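Long-range contact in diaminopimelate decarboxylase (Psychromonas ingrahamii, PDB 4XG1), which probably catalyses the pyridoxal-phosphate-dependent decarboxylation of meso-diaminopimelate to L-lysine, the final step of lysine biosynthesis by the diaminopimelate pathway: residues B[145-157]-B[172-184]. Residues are numbered along the deposited sequence; the frame is centred on the assembly and turned at random.
Sequences APISIRINPNIDA and FGIEIEQALDVYK
The amide of Asn152 reaches across to the backbone of Phe172: its ND2 donates to Phe172 O at 2.7 Å, with the oxygen lying in the amide plane. CG sits beside Asn152's own backbone N (chi1 -54°), which carries the amide across toward that carbonyl. Here the short strand 174-175 runs parallel to strand 145-152 of the pyridoxal-binding TIM barrel, joined to it through a beta-alpha-beta unit over helix 161-169. Ile174 bonds twice, its N to Arg150 O and its O to Asn152 N at 2.7 Å; Ile176 N continues the pairing with a bond to Asn152 O. Arg150, stretched out from CG to NE, lays its guanidinium against Phe172, whose CB stands over the centre of one face, and the ring is turned 19° from the guanidinium plane. NH1 also forms a salt bridge to Glu126 and NH2 bonds His200 O; the Arg150 side chain lies about 4 Å from the bound pyridoxal-phosphate-lysine ligand. A leucine in place of Arg150 would probably leave Glu126 without this ionic partner and His200 O without its NH2 donor, with no flat group to lie against Phe172. On the other side of strand 145-152, Ile151 CD1 touches Ala179 CB at 3.9 Å, and Ile149 CG2 packs on Ile174 CG1 at 3.6 Å. Tyr183 turns one ring face to Ile149, and CG1 rests 3.5 Å from the ring centroid in a CH-pi contact.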
loop_
_atom_site.group_PDB
_atom_site.type_symbol
_atom_site.label_atom_id
_atom_site.label_comp_id
_atom_site.label_asym_id
_atom_site.label_seq_id
_atom_site.Cartn_x
_atom_site.Cartn_y
_atom_site.Cartn_z
ATOM N N ALA B 145 -22.147 -8.656 -24.589
ATOM C CA ALA B 145 -21.279 -8.788 -23.407
ATOM C C ALA B 145 -21.725 -9.906 -22.535
ATOM O O ALA B 145 -22.826 -9.877 -22.070
ATOM C CB ALA B 145 -21.300 -7.487 -22.627
ATOM N N PRO B 146 -20.879 -10.911 -22.315
ATOM C CA PRO B 146 -21.273 -12.018 -21.466
ATOM C C PRO B 146 -21.213 -11.611 -20.011
ATOM O O PRO B 146 -20.258 -10.962 -19.606
ATOM C CB PRO B 146 -20.224 -13.108 -21.761
ATOM C CG PRO B 146 -19.052 -12.384 -22.264
ATOM C CD PRO B 146 -19.550 -11.117 -22.910
ATOM N N ILE B 147 -22.210 -11.983 -19.217
ATOM C CA ILE B 147 -22.307 -11.466 -17.847
ATOM C C ILE B 147 -22.851 -12.455 -16.837
ATOM O O ILE B 147 -23.713 -13.269 -17.172
ATOM C CB ILE B 147 -23.139 -10.197 -17.774
ATOM C CG1 ILE B 147 -24.619 -10.497 -18.001
ATOM C CG2 ILE B 147 -22.661 -9.146 -18.747
ATOM C CD1 ILE B 147 -25.425 -10.470 -16.719
ATOM N N SER B 148 -22.280 -12.436 -15.635
ATOM C CA SER B 148 -22.911 -12.984 -14.456
ATOM C C SER B 148 -23.238 -11.833 -13.543
ATOM O O SER B 148 -22.775 -10.708 -13.732
ATOM C CB SER B 148 -22.035 -13.937 -13.693
ATOM O OG SER B 148 -21.367 -14.832 -14.546
ATOM N N ILE B 149 -24.044 -12.122 -12.534
ATOM C CA ILE B 149 -24.277 -11.177 -11.488
ATOM C C ILE B 149 -23.611 -11.741 -10.283
ATOM O O ILE B 149 -23.726 -12.930 -9.999
ATOM C CB ILE B 149 -25.755 -10.994 -11.183
ATOM C CG1 ILE B 149 -26.563 -10.722 -12.471
ATOM C CG2 ILE B 149 -25.966 -9.845 -10.182
ATOM C CD1 ILE B 149 -26.383 -9.336 -13.022
ATOM N N ARG B 150 -22.870 -10.891 -9.589
ATOM C CA ARG B 150 -22.329 -11.254 -8.282
ATOM C C ARG B 150 -23.463 -11.137 -7.237
ATOM O O ARG B 150 -24.004 -10.039 -6.989
ATOM C CB ARG B 150 -21.163 -10.360 -7.881
ATOM C CG ARG B 150 -20.465 -10.837 -6.615
ATOM C CD ARG B 150 -19.352 -9.884 -6.200
ATOM N NE ARG B 150 -18.743 -10.306 -4.965
ATOM C CZ ARG B 150 -17.661 -9.772 -4.438
ATOM N NH1 ARG B 150 -17.017 -8.813 -5.054
ATOM N NH2 ARG B 150 -17.221 -10.228 -3.283
ATOM N N ILE B 151 -23.781 -12.276 -6.641
ATOM C CA ILE B 151 -24.882 -12.407 -5.761
ATOM C C ILE B 151 -24.386 -12.636 -4.361
ATOM O O ILE B 151 -23.388 -13.312 -4.134
ATOM C CB ILE B 151 -25.738 -13.635 -6.145
ATOM C CG1 ILE B 151 -26.357 -13.436 -7.511
ATOM C CG2 ILE B 151 -26.824 -13.916 -5.103
ATOM C CD1 ILE B 151 -27.171 -12.170 -7.618
ATOM N N ASN B 152 -25.073 -11.991 -3.434
ATOM C CA ASN B 152 -24.834 -12.165 -2.036
ATOM C C ASN B 152 -25.913 -13.058 -1.470
ATOM O O ASN B 152 -27.015 -12.592 -1.135
ATOM C CB ASN B 152 -24.819 -10.804 -1.318
ATOM C CG ASN B 152 -23.839 -9.830 -1.941
ATOM O OD1 ASN B 152 -22.928 -10.228 -2.635
ATOM N ND2 ASN B 152 -24.026 -8.542 -1.676
ATOM N N PRO B 153 -25.579 -14.343 -1.302
ATOM C CA PRO B 153 -26.531 -15.197 -0.630
ATOM C C PRO B 153 -26.830 -14.817 0.806
ATOM O O PRO B 153 -26.047 -14.149 1.479
ATOM C CB PRO B 153 -25.886 -16.570 -0.683
ATOM C CG PRO B 153 -24.488 -16.385 -1.184
ATOM C CD PRO B 153 -24.217 -14.927 -1.329
ATOM N N ASN B 154 -27.926 -15.358 1.287
ATOM C CA ASN B 154 -28.446 -15.079 2.579
ATOM C C ASN B 154 -27.874 -16.209 3.381
ATOM O O ASN B 154 -28.556 -17.188 3.701
ATOM C CB ASN B 154 -29.981 -15.156 2.557
ATOM C CG ASN B 154 -30.513 -16.400 1.821
ATOM O OD1 ASN B 154 -30.907 -17.353 2.482
ATOM N ND2 ASN B 154 -30.529 -16.405 0.461
ATOM N N ILE B 155 -26.581 -16.109 3.656
ATOM C CA ILE B 155 -25.933 -17.018 4.582
ATOM C C ILE B 155 -26.542 -16.791 5.984
ATOM O O ILE B 155 -26.822 -15.649 6.382
ATOM C CB ILE B 155 -24.422 -16.754 4.579
ATOM C CG1 ILE B 155 -23.842 -17.072 3.173
ATOM C CG2 ILE B 155 -23.694 -17.480 5.722
ATOM C CD1 ILE B 155 -24.311 -18.365 2.495
ATOM N N ASP B 156 -26.769 -17.883 6.712
ATOM C CA ASP B 156 -27.250 -17.850 8.085
ATOM C C ASP B 156 -26.248 -17.235 9.088
ATOM O O ASP B 156 -25.143 -17.770 9.348
ATOM C CB ASP B 156 -27.621 -19.269 8.482
ATOM C CG ASP B 156 -28.089 -19.382 9.913
ATOM O OD1 ASP B 156 -28.940 -18.567 10.346
ATOM O OD2 ASP B 156 -27.589 -20.289 10.600
ATOM N N ALA B 157 -26.692 -16.154 9.735
ATOM C CA ALA B 157 -25.825 -15.320 10.557
ATOM C C ALA B 157 -25.543 -15.985 11.846
ATOM O O ALA B 157 -24.453 -15.930 12.356
ATOM C CB ALA B 157 -26.472 -13.982 10.811
ATOM N N PHE B 172 -19.890 -4.861 -2.105
ATOM C CA PHE B 172 -19.962 -5.896 -3.139
ATOM C C PHE B 172 -21.340 -6.532 -3.356
ATOM O O PHE B 172 -22.087 -6.799 -2.426
ATOM C CB PHE B 172 -18.950 -7.015 -2.847
ATOM C CG PHE B 172 -17.568 -6.514 -2.666
ATOM C CD1 PHE B 172 -16.913 -5.876 -3.706
ATOM C CD2 PHE B 172 -16.933 -6.599 -1.440
ATOM C CE1 PHE B 172 -15.637 -5.370 -3.539
ATOM C CE2 PHE B 172 -15.666 -6.077 -1.259
ATOM C CZ PHE B 172 -15.017 -5.439 -2.312
ATOM N N GLY B 173 -21.643 -6.772 -4.614
ATOM C CA GLY B 173 -22.688 -7.711 -4.991
ATOM C C GLY B 173 -24.083 -7.197 -4.946
ATOM O O GLY B 173 -24.331 -6.080 -4.546
ATOM N N ILE B 174 -24.989 -8.042 -5.401
ATOM C CA ILE B 174 -26.414 -7.781 -5.337
ATOM C C ILE B 174 -26.987 -8.767 -4.349
ATOM O O ILE B 174 -26.679 -9.976 -4.370
ATOM C CB ILE B 174 -27.072 -8.014 -6.682
ATOM C CG1 ILE B 174 -26.413 -7.155 -7.777
ATOM C CG2 ILE B 174 -28.576 -7.753 -6.596
ATOM C CD1 ILE B 174 -26.638 -5.680 -7.627
ATOM N N GLU B 175 -27.795 -8.251 -3.449
ATOM C CA GLU B 175 -28.438 -9.101 -2.462
ATOM C C GLU B 175 -29.419 -10.055 -3.165
ATOM O O GLU B 175 -30.128 -9.688 -4.089
ATOM C CB GLU B 175 -29.045 -8.269 -1.322
ATOM C CG GLU B 175 -30.183 -7.372 -1.729
ATOM C CD GLU B 175 -30.902 -6.786 -0.527
ATOM O OE1 GLU B 175 -30.300 -6.736 0.560
ATOM O OE2 GLU B 175 -32.084 -6.396 -0.675
ATOM N N ILE B 176 -29.396 -11.307 -2.731
ATOM C CA ILE B 176 -30.202 -12.373 -3.341
ATOM C C ILE B 176 -31.686 -12.035 -3.460
ATOM O O ILE B 176 -32.343 -12.443 -4.399
ATOM C CB ILE B 176 -30.010 -13.702 -2.586
ATOM C CG1 ILE B 176 -30.535 -14.874 -3.426
ATOM C CG2 ILE B 176 -30.676 -13.628 -1.230
ATOM C CD1 ILE B 176 -29.606 -16.076 -3.457
ATOM N N GLU B 177 -32.198 -11.260 -2.518
ATOM C CA GLU B 177 -33.604 -10.835 -2.544
ATOM C C GLU B 177 -33.947 -10.092 -3.822
ATOM O O GLU B 177 -35.101 -10.004 -4.189
ATOM C CB GLU B 177 -33.931 -9.959 -1.318
ATOM C CG GLU B 177 -33.987 -10.719 0.008
ATOM C CD GLU B 177 -32.577 -10.980 0.640
ATOM O OE1 GLU B 177 -32.343 -12.076 1.253
ATOM O OE2 GLU B 177 -31.674 -10.083 0.530
ATOM N N GLN B 178 -32.954 -9.519 -4.475
ATOM C CA GLN B 178 -33.202 -8.777 -5.687
ATOM C C GLN B 178 -32.595 -9.446 -6.887
ATOM O O GLN B 178 -32.553 -8.848 -7.949
ATOM C CB GLN B 178 -32.634 -7.370 -5.591
ATOM C CG GLN B 178 -33.060 -6.603 -4.358
ATOM C CD GLN B 178 -32.284 -5.330 -4.257
ATOM O OE1 GLN B 178 -32.038 -4.660 -5.259
ATOM N NE2 GLN B 178 -31.876 -4.977 -3.037
ATOM N N ALA B 179 -32.142 -10.689 -6.737
ATOM C CA ALA B 179 -31.439 -11.358 -7.823
ATOM C C ALA B 179 -32.277 -11.373 -9.100
ATOM O O ALA B 179 -31.881 -10.815 -10.129
ATOM C CB ALA B 179 -31.043 -12.776 -7.418
ATOM N N LEU B 180 -33.467 -11.953 -8.997
ATOM C CA LEU B 180 -34.353 -12.147 -10.157
ATOM C C LEU B 180 -34.662 -10.825 -10.812
ATOM O O LEU B 180 -34.628 -10.700 -12.022
ATOM C CB LEU B 180 -35.647 -12.813 -9.716
ATOM C CG LEU B 180 -35.454 -14.178 -9.037
ATOM C CD1 LEU B 180 -36.648 -14.588 -8.162
ATOM C CD2 LEU B 180 -35.156 -15.225 -10.086
ATOM N N ASP B 181 -34.895 -9.815 -10.004
ATOM C CA ASP B 181 -35.215 -8.531 -10.547
ATOM C C ASP B 181 -34.103 -8.017 -11.443
ATOM O O ASP B 181 -34.384 -7.431 -12.486
ATOM C CB ASP B 181 -35.533 -7.542 -9.432
ATOM C CG ASP B 181 -36.702 -7.997 -8.589
ATOM O OD1 ASP B 181 -36.599 -9.092 -7.975
ATOM O OD2 ASP B 181 -37.707 -7.263 -8.558
ATOM N N VAL B 182 -32.845 -8.183 -11.040
ATOM C CA VAL B 182 -31.763 -7.600 -11.828
ATOM C C VAL B 182 -31.408 -8.552 -12.963
ATOM O O VAL B 182 -31.030 -8.111 -14.040
ATOM C CB VAL B 182 -30.497 -7.179 -11.011
ATOM C CG1 VAL B 182 -30.827 -6.151 -9.934
ATOM C CG2 VAL B 182 -29.803 -8.376 -10.403
ATOM N N TYR B 183 -31.499 -9.846 -12.703
ATOM C CA TYR B 183 -31.284 -10.804 -13.752
ATOM C C TYR B 183 -32.272 -10.547 -14.863
ATOM O O TYR B 183 -31.979 -10.780 -16.030
ATOM C CB TYR B 183 -31.402 -12.223 -13.241
ATOM C CG TYR B 183 -30.056 -12.819 -13.032
ATOM C CD1 TYR B 183 -29.314 -13.275 -14.102
ATOM C CD2 TYR B 183 -29.487 -12.912 -11.754
ATOM C CE1 TYR B 183 -28.058 -13.848 -13.913
ATOM C CE2 TYR B 183 -28.225 -13.469 -11.566
ATOM C CZ TYR B 183 -27.515 -13.928 -12.646
ATOM O OH TYR B 183 -26.286 -14.513 -12.477
ATOM N N LYS B 184 -33.449 -10.064 -14.478
ATOM C CA LYS B 184 -34.481 -9.739 -15.427
ATOM C C LYS B 184 -34.012 -8.603 -16.278
ATOM O O LYS B 184 -34.032 -8.690 -17.492
ATOM C CB LYS B 184 -35.780 -9.357 -14.708
ATOM C CG LYS B 184 -36.933 -8.941 -15.631
ATOM C CD LYS B 184 -38.284 -9.297 -15.007
ATOM C CE LYS B 184 -39.486 -9.176 -15.994
ATOM N NZ LYS B 184 -39.202 -8.472 -17.294
#